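PDB 4CN9: proximal thread matrix protein 1 from Mytilus galloprovincialis, which probably binds collagen as a matrix protein of the mussel byssus, through two von Willebrand factor type A domains, and carries zinc ions. Local coordinates for residues Tyr416-Ser421 and Ser427-Asp432; Ile255-Asp260 and Asn278-Ile283. All coordinates share one frame; numbering follows the deposited sequence.

In the fold
Both contacts lie in the second von Willebrand factor type A domain of the chain and pack a helix on the same side of one mixed six-stranded sheet. Contact 2 is the core one: strand 253-260, inside the sheet, meets helix 272-285 through four buried residues, chiefly by aromatic, sulfur and aliphatic packing. Contact 1 sits at the sheet's outer strand 417-420, where helix 430-437 begins; it is only partly buried and adds a lysine and an aspartate to its apolar pairs. The two centres are about 13 Å apart, and the helices join them directly: Met430 CE packs 3.7 Å from Phe279 CD1.

Contact 1. Residues Tyr416-Ser421 and Ser427-Asp432; sequences YVFTTS and SKIMED
The outer strand 417-420 of the second von Willebrand factor type A domain turns back here into helix 430-437, and Phe418 and Thr420 face the residues at and just before the start of that helix. Phe418 has CG anti to its own carbonyl carbon (chi1 -61°), which directs the ring toward Ile429 and Asp432, both approaching it obliquely. Its CB meets Ile429 CD1 at 3.8 Å, while farther out on the ring CE2 lies 3.5 Å from Asp432 CB. The aspartate thus touches with its methylene, and its carboxylate plane is turned 32° from the ring. Two residues along the strand, the methyl CG2 of Thr420 rests 3.6 Å from Ile429 CG2; the threonine OG1 is hydrogen-bonded to the backbone O of Ser422. Lys428 bends at its last two torsions, folding its amine back to the strand, where NZ makes a weak hydrogen bond of 3.3 Å to the backbone O of Thr419. Ile429 continues inward to Ile396 of the next strand and Phe279 of helix 272-285. The contact therefore rests mainly on apolar packing by Phe418, Thr420 CG2 and Ile429, and the weak bond from the exposed lysine is likely to add little.

Contact 2. Residues Ile255-Asp260 and Asn278-Ile283; sequences IAFVFD and NFMKDI
Met280 of helix 272-285 reaches toward two phenylalanines of strand 253-260, Phe257 and Phe259, and meets each of them both by CH-pi and by Met-aromatic contact. In the CH-pi group, Met280 CB stands over the centre of the Phe257 ring, 3.9 Å from its centroid and 13° off the normal. The terminal methyl CE lies over a face of the Phe259 ring, 3.5 Å from its centroid and displaced toward the rim. The chain is extended at chi2 and bends at chi3 (-61°), and that last turn lays CE on the second ring. The sulfur sits between the two rings and approaches both obliquely, with SD 4.2 Å from the Phe257 centroid and 3.9 Å from that of Phe259. The ring carbon nearest to SD is Phe259 CD2, at 3.3 Å, a close fit.

Further apolar contacts fall on the Phe257 ring. Met280 CG lies 3.7 Å from Phe257 CD1, over the ring face, whereas Ile283, one helical turn on, comes to the edge, its CG2 4.0 Å from Phe257 CZ. An alanine in place of Phe257 would probably open a gap between strand and helix, leaving Met280 CB and Ile283 CG2 without their aromatic partner and the thioether freer to turn. Around the pair, Ile366 of strand 362-369 and Val284 also touch Phe257, and Val299 and Tyr273 touch Phe259.

The axes of segments 255-260 and 278-283 run nearly antiparallel (173°) and come within 11.0 Å. Strand 253-260, helix 272-285 and strand 295-302 form a beta-alpha-beta unit, and this packing of a helix against a central strand is characteristic of the Rossmann-like von Willebrand factor type A fold.

Contact 1. Residues Tyr416-Ser421 and Ser427-Asp432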
ATOM      1  N   TYR A 416       6.653  -2.134   3.607  1.00 16.48           N
ATOM      2  CA  TYR A 416       7.654  -2.185   2.541  1.00 17.30           C
ATOM      3  C   TYR A 416       8.974  -1.573   3.012  1.00 14.60           C
ATOM      4  O   TYR A 416       9.822  -1.211   2.190  1.00 17.27           O
ATOM      5  CB  TYR A 416       7.199  -1.435   1.285  1.00 20.47           C
ATOM      6  CG  TYR A 416       5.842  -1.829   0.705  1.00 19.25           C
ATOM      7  CD1 TYR A 416       5.131  -2.935   1.173  1.00 21.85           C
ATOM      8  CD2 TYR A 416       5.273  -1.071  -0.300  1.00 19.11           C
ATOM      9  CE1 TYR A 416       3.881  -3.270   0.637  1.00 20.82           C
ATOM     10  CE2 TYR A 416       4.034  -1.400  -0.846  1.00 23.90           C
ATOM     11  CZ  TYR A 416       3.347  -2.496  -0.377  1.00 23.04           C
ATOM     12  OH  TYR A 416       2.112  -2.772  -0.913  1.00 26.29           O
ATOM     13  N   VAL A 417       9.118  -1.468   4.329  1.00 13.69           N
ATOM     14  CA  VAL A 417      10.329  -1.003   5.000  1.00 16.69           C
ATOM     15  C   VAL A 417      11.086  -2.181   5.625  1.00 19.32           C
ATOM     16  O   VAL A 417      10.518  -2.985   6.358  1.00 15.50           O
ATOM     17  CB  VAL A 417       9.982  -0.009   6.140  1.00 16.84           C
ATOM     18  CG1 VAL A 417      11.204   0.285   7.023  1.00 17.75           C
ATOM     19  CG2 VAL A 417       9.415   1.264   5.589  1.00 17.36           C
ATOM     20  N   PHE A 418      12.384  -2.261   5.348  1.00 20.33           N
ATOM     21  CA  PHE A 418      13.208  -3.358   5.822  1.00 15.70           C
ATOM     22  C   PHE A 418      14.478  -2.801   6.435  1.00 19.75           C
ATOM     23  O   PHE A 418      15.028  -1.811   5.940  1.00 17.63           O
ATOM     24  CB  PHE A 418      13.580  -4.287   4.667  1.00 18.84           C
ATOM     25  CG  PHE A 418      12.409  -4.920   3.996  1.00 16.99           C
ATOM     26  CD1 PHE A 418      11.755  -4.275   2.960  1.00 16.92           C
ATOM     27  CD2 PHE A 418      11.948  -6.160   4.410  1.00 21.40           C
ATOM     28  CE1 PHE A 418      10.659  -4.861   2.340  1.00 18.50           C
ATOM     29  CE2 PHE A 418      10.859  -6.746   3.806  1.00 21.68           C
ATOM     30  CZ  PHE A 418      10.214  -6.105   2.766  1.00 21.05           C
ATOM     31  N   THR A 419      14.934  -3.432   7.518  1.00 18.91           N
ATOM     32  CA  THR A 419      16.175  -3.039   8.185  1.00 21.97           C
ATOM     33  C   THR A 419      16.989  -4.297   8.520  1.00 24.81           C
ATOM     34  O   THR A 419      16.428  -5.354   8.827  1.00 21.83           O
ATOM     35  CB  THR A 419      15.926  -2.218   9.493  1.00 22.48           C
ATOM     36  OG1 THR A 419      15.237  -3.023  10.456  1.00 25.14           O
ATOM     37  CG2 THR A 419      15.102  -0.962   9.237  1.00 24.71           C
ATOM     38  N   THR A 420      18.308  -4.194   8.404  1.00 23.46           N
ATOM     39  CA  THR A 420      19.201  -5.287   8.798  1.00 24.95           C
ATOM     40  C   THR A 420      20.417  -4.676   9.469  1.00 26.13           C
ATOM     41  O   THR A 420      20.802  -3.557   9.164  1.00 24.55           O
ATOM     42  CB  THR A 420      19.651  -6.199   7.592  1.00 30.30           C
ATOM     43  OG1 THR A 420      20.477  -5.470   6.668  1.00 30.81           O
ATOM     44  CG2 THR A 420      18.452  -6.748   6.827  1.00 37.18           C
ATOM     45  N   SER A 421      21.050  -5.421  10.364  1.00 27.24           N
ATOM     46  CA  SER A 421      22.195  -4.895  11.096  1.00 27.67           C
ATOM     47  C   SER A 421      23.457  -4.868  10.237  1.00 26.22           C
ATOM     48  O   SER A 421      24.377  -4.102  10.501  1.00 29.34           O
ATOM     49  CB  SER A 421      22.456  -5.761  12.331  1.00 27.55           C
ATOM     50  OG  SER A 421      22.713  -7.085  11.921  1.00 30.57           O
ATOM     51  N   SER A 427      20.558 -11.126   2.796  1.00 33.23           N
ATOM     52  CA  SER A 427      19.930 -12.371   2.348  1.00 30.94           C
ATOM     53  C   SER A 427      18.639 -12.667   3.126  1.00 29.03           C
ATOM     54  O   SER A 427      17.679 -13.228   2.587  1.00 40.03           O
ATOM     55  CB  SER A 427      20.911 -13.529   2.521  1.00 37.73           C
ATOM     56  OG  SER A 427      21.205 -13.720   3.898  1.00 42.67           O
ATOM     57  N   LYS A 428      18.620 -12.281   4.392  1.00 30.47           N
ATOM     58  CA  LYS A 428      17.466 -12.484   5.262  1.00 29.69           C
ATOM     59  C   LYS A 428      16.180 -11.788   4.782  1.00 35.92           C
ATOM     60  O   LYS A 428      15.093 -12.208   5.147  1.00 32.64           O
ATOM     61  CB  LYS A 428      17.817 -12.024   6.684  1.00 34.50           C
ATOM     62  CG  LYS A 428      16.644 -11.509   7.522  1.00 47.44           C
ATOM     63  CD  LYS A 428      17.083 -11.066   8.938  1.00 53.36           C
ATOM     64  CE  LYS A 428      17.523  -9.589   9.008  1.00 52.85           C
ATOM     65  NZ  LYS A 428      16.386  -8.604   9.045  1.00 49.33           N
ATOM     66  N   ILE A 429      16.292 -10.721   3.986  1.00 29.90           N
ATOM     67  CA  ILE A 429      15.104  -9.974   3.549  1.00 27.01           C
ATOM     68  C   ILE A 429      14.824 -10.156   2.058  1.00 23.84           C
ATOM     69  O   ILE A 429      13.841  -9.640   1.537  1.00 25.51           O
ATOM     70  CB  ILE A 429      15.226  -8.442   3.831  1.00 22.47           C
ATOM     71  CG1 ILE A 429      16.284  -7.806   2.942  1.00 22.97           C
ATOM     72  CG2 ILE A 429      15.499  -8.176   5.308  1.00 30.69           C
ATOM     73  CD1 ILE A 429      16.420  -6.300   3.139  1.00 22.95           C
ATOM     74  N   MET A 430      15.689 -10.901   1.384  1.00 24.45           N
ATOM     75  CA  MET A 430      15.619 -11.082  -0.060  1.00 23.23           C
ATOM     76  C   MET A 430      14.251 -11.542  -0.573  1.00 24.72           C
ATOM     77  O   MET A 430      13.708 -10.964  -1.517  1.00 20.48           O
ATOM     78  CB  MET A 430      16.678 -12.103  -0.472  1.00 25.14           C
ATOM     79  CG  MET A 430      16.552 -12.603  -1.878  1.00 31.82           C
ATOM     80  SD  MET A 430      17.281 -11.392  -2.960  1.00 33.74           S
ATOM     81  CE  MET A 430      19.021 -11.612  -2.513  1.00 27.21           C
ATOM     82  N   GLU A 431      13.694 -12.588   0.027  1.00 26.67           N
ATOM     83  CA  GLU A 431      12.441 -13.142  -0.478  1.00 26.54           C
ATOM     84  C   GLU A 431      11.317 -12.124  -0.368  1.00 22.66           C
ATOM     85  O   GLU A 431      10.526 -11.954  -1.295  1.00 24.60           O
ATOM     86  CB  GLU A 431      12.038 -14.409   0.283  1.00 32.75           C
ATOM     87  CG  GLU A 431      12.916 -15.606   0.009  1.00 36.16           C
ATOM     88  CD  GLU A 431      13.171 -15.811  -1.467  1.00 38.22           C
ATOM     89  OE1 GLU A 431      12.187 -15.912  -2.238  1.00 38.80           O
ATOM     90  OE2 GLU A 431      14.358 -15.853  -1.855  1.00 38.64           O
ATOM     91  N   ASP A 432      11.241 -11.458   0.777  1.00 22.80           N
ATOM     92  CA  ASP A 432      10.215 -10.455   0.993  1.00 25.23           C
ATOM     93  C   ASP A 432      10.391  -9.285   0.033  1.00 18.68           C
ATOM     94  O   ASP A 432       9.409  -8.758  -0.484  1.00 21.01           O
ATOM     95  CB  ASP A 432      10.230  -9.962   2.442  1.00 27.99           C
ATOM     96  CG  ASP A 432       9.638 -10.973   3.407  1.00 36.98           C
ATOM     97  OD1 ASP A 432       8.861 -11.837   2.953  1.00 35.86           O
ATOM     98  OD2 ASP A 432       9.943 -10.896   4.621  1.00 41.36           O
TER

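Contact 2. Residues Ile255-Asp260 and Asn278-Ile283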
ATOM      1  N   ILE A 255      11.966  -1.019 -13.071  1.00 15.90           N
ATOM      2  CA  ILE A 255      12.491  -1.094 -11.713  1.00 17.63           C
ATOM      3  C   ILE A 255      13.763  -0.282 -11.561  1.00 17.72           C
ATOM      4  O   ILE A 255      14.768  -0.560 -12.225  1.00 15.98           O
ATOM      5  CB  ILE A 255      12.882  -2.537 -11.322  1.00 18.34           C
ATOM      6  CG1 ILE A 255      11.771  -3.540 -11.648  1.00 25.58           C
ATOM      7  CG2 ILE A 255      13.245  -2.614  -9.840  1.00 19.85           C
ATOM      8  CD1 ILE A 255      10.613  -3.463 -10.747  1.00 27.22           C
ATOM      9  N   ALA A 256      13.746   0.681 -10.653  1.00 13.25           N
ATOM     10  CA  ALA A 256      14.942   1.467 -10.384  1.00 13.83           C
ATOM     11  C   ALA A 256      15.544   1.177  -9.016  1.00 15.04           C
ATOM     12  O   ALA A 256      14.876   1.326  -7.982  1.00 16.63           O
ATOM     13  CB  ALA A 256      14.636   2.951 -10.543  1.00 16.39           C
ATOM     14  N   PHE A 257      16.812   0.754  -9.012  1.00 14.79           N
ATOM     15  CA  PHE A 257      17.584   0.685  -7.777  1.00 13.38           C
ATOM     16  C   PHE A 257      18.138   2.068  -7.500  1.00 15.37           C
ATOM     17  O   PHE A 257      18.813   2.649  -8.340  1.00 15.96           O
ATOM     18  CB  PHE A 257      18.759  -0.278  -7.894  1.00 15.79           C
ATOM     19  CG  PHE A 257      18.355  -1.713  -8.046  1.00 14.70           C
ATOM     20  CD1 PHE A 257      17.820  -2.401  -6.982  1.00 19.42           C
ATOM     21  CD2 PHE A 257      18.537  -2.369  -9.250  1.00 16.84           C
ATOM     22  CE1 PHE A 257      17.452  -3.731  -7.124  1.00 20.33           C
ATOM     23  CE2 PHE A 257      18.182  -3.701  -9.400  1.00 19.79           C
ATOM     24  CZ  PHE A 257      17.636  -4.381  -8.334  1.00 15.76           C
ATOM     25  N   VAL A 258      17.841   2.590  -6.325  1.00 15.54           N
ATOM     26  CA  VAL A 258      18.350   3.884  -5.919  1.00 14.28           C
ATOM     27  C   VAL A 258      19.171   3.616  -4.681  1.00 14.87           C
ATOM     28  O   VAL A 258      18.612   3.390  -3.597  1.00 14.84           O
ATOM     29  CB  VAL A 258      17.212   4.848  -5.597  1.00 16.42           C
ATOM     30  CG1 VAL A 258      17.760   6.191  -5.135  1.00 17.10           C
ATOM     31  CG2 VAL A 258      16.301   5.015  -6.825  1.00 15.02           C
ATOM     32  N   PHE A 259      20.488   3.578  -4.835  1.00 14.48           N
ATOM     33  CA  PHE A 259      21.318   3.149  -3.721  1.00 16.32           C
ATOM     34  C   PHE A 259      22.528   4.003  -3.344  1.00 17.54           C
ATOM     35  O   PHE A 259      23.112   4.722  -4.152  1.00 14.91           O
ATOM     36  CB  PHE A 259      21.723   1.690  -3.873  1.00 18.45           C
ATOM     37  CG  PHE A 259      22.679   1.404  -4.977  1.00 19.90           C
ATOM     38  CD1 PHE A 259      24.056   1.444  -4.755  1.00 26.08           C
ATOM     39  CD2 PHE A 259      22.220   0.988  -6.223  1.00 25.54           C
ATOM     40  CE1 PHE A 259      24.952   1.138  -5.776  1.00 26.91           C
ATOM     41  CE2 PHE A 259      23.109   0.676  -7.247  1.00 24.98           C
ATOM     42  CZ  PHE A 259      24.477   0.749  -7.026  1.00 26.53           C
ATOM     43  N   ASP A 260      22.838   3.879  -2.057  1.00 17.01           N
ATOM     44  CA  ASP A 260      23.888   4.570  -1.348  1.00 18.50           C
ATOM     45  C   ASP A 260      25.241   4.183  -1.928  1.00 20.21           C
ATOM     46  O   ASP A 260      25.557   2.998  -2.047  1.00 20.53           O
ATOM     47  CB  ASP A 260      23.766   4.134   0.115  1.00 18.14           C
ATOM     48  CG  ASP A 260      24.732   4.816   1.047  1.00 21.27           C
ATOM     49  OD1 ASP A 260      25.653   5.538   0.606  1.00 20.81           O
ATOM     50  OD2 ASP A 260      24.545   4.601   2.272  1.00 22.18           O
ATOM     51  N   ASN A 278      25.627  -7.622  -4.920  1.00 21.50           N
ATOM     52  CA  ASN A 278      25.162  -8.992  -5.111  1.00 21.50           C
ATOM     53  C   ASN A 278      23.675  -9.106  -4.797  1.00 20.59           C
ATOM     54  O   ASN A 278      22.953  -9.846  -5.452  1.00 21.37           O
ATOM     55  CB  ASN A 278      25.949  -9.972  -4.242  1.00 22.10           C
ATOM     56  CG  ASN A 278      27.393 -10.155  -4.708  1.00 24.84           C
ATOM     57  OD1 ASN A 278      27.800  -9.659  -5.763  1.00 24.60           O
ATOM     58  ND2 ASN A 278      28.168 -10.892  -3.919  1.00 24.68           N
ATOM     59  N   PHE A 279      23.215  -8.362  -3.796  1.00 18.98           N
ATOM     60  CA  PHE A 279      21.800  -8.360  -3.438  1.00 22.50           C
ATOM     61  C   PHE A 279      20.971  -7.876  -4.630  1.00 18.03           C
ATOM     62  O   PHE A 279      19.997  -8.506  -5.020  1.00 18.09           O
ATOM     63  CB  PHE A 279      21.614  -7.490  -2.188  1.00 19.33           C
ATOM     64  CG  PHE A 279      20.185  -7.277  -1.759  1.00 16.99           C
ATOM     65  CD1 PHE A 279      19.489  -8.264  -1.097  1.00 19.00           C
ATOM     66  CD2 PHE A 279      19.570  -6.056  -1.947  1.00 19.28           C
ATOM     67  CE1 PHE A 279      18.193  -8.057  -0.672  1.00 21.87           C
ATOM     68  CE2 PHE A 279      18.265  -5.840  -1.512  1.00 18.44           C
ATOM     69  CZ  PHE A 279      17.588  -6.837  -0.871  1.00 19.73           C
ATOM     70  N   MET A 280      21.381  -6.772  -5.242  1.00 18.11           N
ATOM     71  CA  MET A 280      20.660  -6.241  -6.392  1.00 16.51           C
ATOM     72  C   MET A 280      20.722  -7.165  -7.613  1.00 18.19           C
ATOM     73  O   MET A 280      19.717  -7.360  -8.306  1.00 16.58           O
ATOM     74  CB  MET A 280      21.186  -4.847  -6.724  1.00 18.55           C
ATOM     75  CG  MET A 280      20.889  -3.882  -5.603  1.00 21.11           C
ATOM     76  SD  MET A 280      21.451  -2.207  -5.881  1.00 30.39           S
ATOM     77  CE  MET A 280      23.221  -2.460  -6.048  1.00 22.14           C
ATOM     78  N   LYS A 281      21.894  -7.737  -7.878  1.00 19.32           N
ATOM     79  CA  LYS A 281      22.034  -8.715  -8.954  1.00 21.94           C
ATOM     80  C   LYS A 281      21.151  -9.952  -8.734  1.00 19.65           C
ATOM     81  O   LYS A 281      20.571 -10.473  -9.683  1.00 20.41           O
ATOM     82  CB  LYS A 281      23.508  -9.115  -9.114  1.00 21.52           C
ATOM     83  CG  LYS A 281      24.337  -8.022  -9.741  1.00 22.86           C
ATOM     84  CD  LYS A 281      25.797  -8.073  -9.313  1.00 33.09           C
ATOM     85  CE  LYS A 281      26.378  -9.439  -9.512  1.00 31.66           C
ATOM     86  NZ  LYS A 281      27.763  -9.578  -8.995  1.00 31.65           N
ATOM     87  N   ASP A 282      21.043 -10.415  -7.488  1.00 18.17           N
ATOM     88  CA  ASP A 282      20.183 -11.550  -7.173  1.00 18.39           C
ATOM     89  C   ASP A 282      18.714 -11.236  -7.452  1.00 21.39           C
ATOM     90  O   ASP A 282      17.971 -12.084  -7.936  1.00 19.11           O
ATOM     91  CB  ASP A 282      20.367 -12.013  -5.723  1.00 23.28           C
ATOM     92  CG  ASP A 282      21.712 -12.712  -5.492  1.00 29.23           C
ATOM     93  OD1 ASP A 282      22.407 -13.000  -6.481  1.00 25.45           O
ATOM     94  OD2 ASP A 282      22.073 -12.966  -4.320  1.00 31.31           O
ATOM     95  N   ILE A 283      18.308  -9.999  -7.187  1.00 19.20           N
ATOM     96  CA  ILE A 283      16.953  -9.556  -7.491  1.00 16.25           C
ATOM     97  C   ILE A 283      16.696  -9.568  -8.985  1.00 14.69           C
ATOM     98  O   ILE A 283      15.656 -10.050  -9.451  1.00 20.35           O
ATOM     99  CB  ILE A 283      16.701  -8.152  -6.893  1.00 16.58           C
ATOM    100  CG1 ILE A 283      16.658  -8.277  -5.370  1.00 19.45           C
ATOM    101  CG2 ILE A 283      15.405  -7.534  -7.440  1.00 16.66           C
ATOM    102  CD1 ILE A 283      16.671  -6.973  -4.659  1.00 17.37           C
TER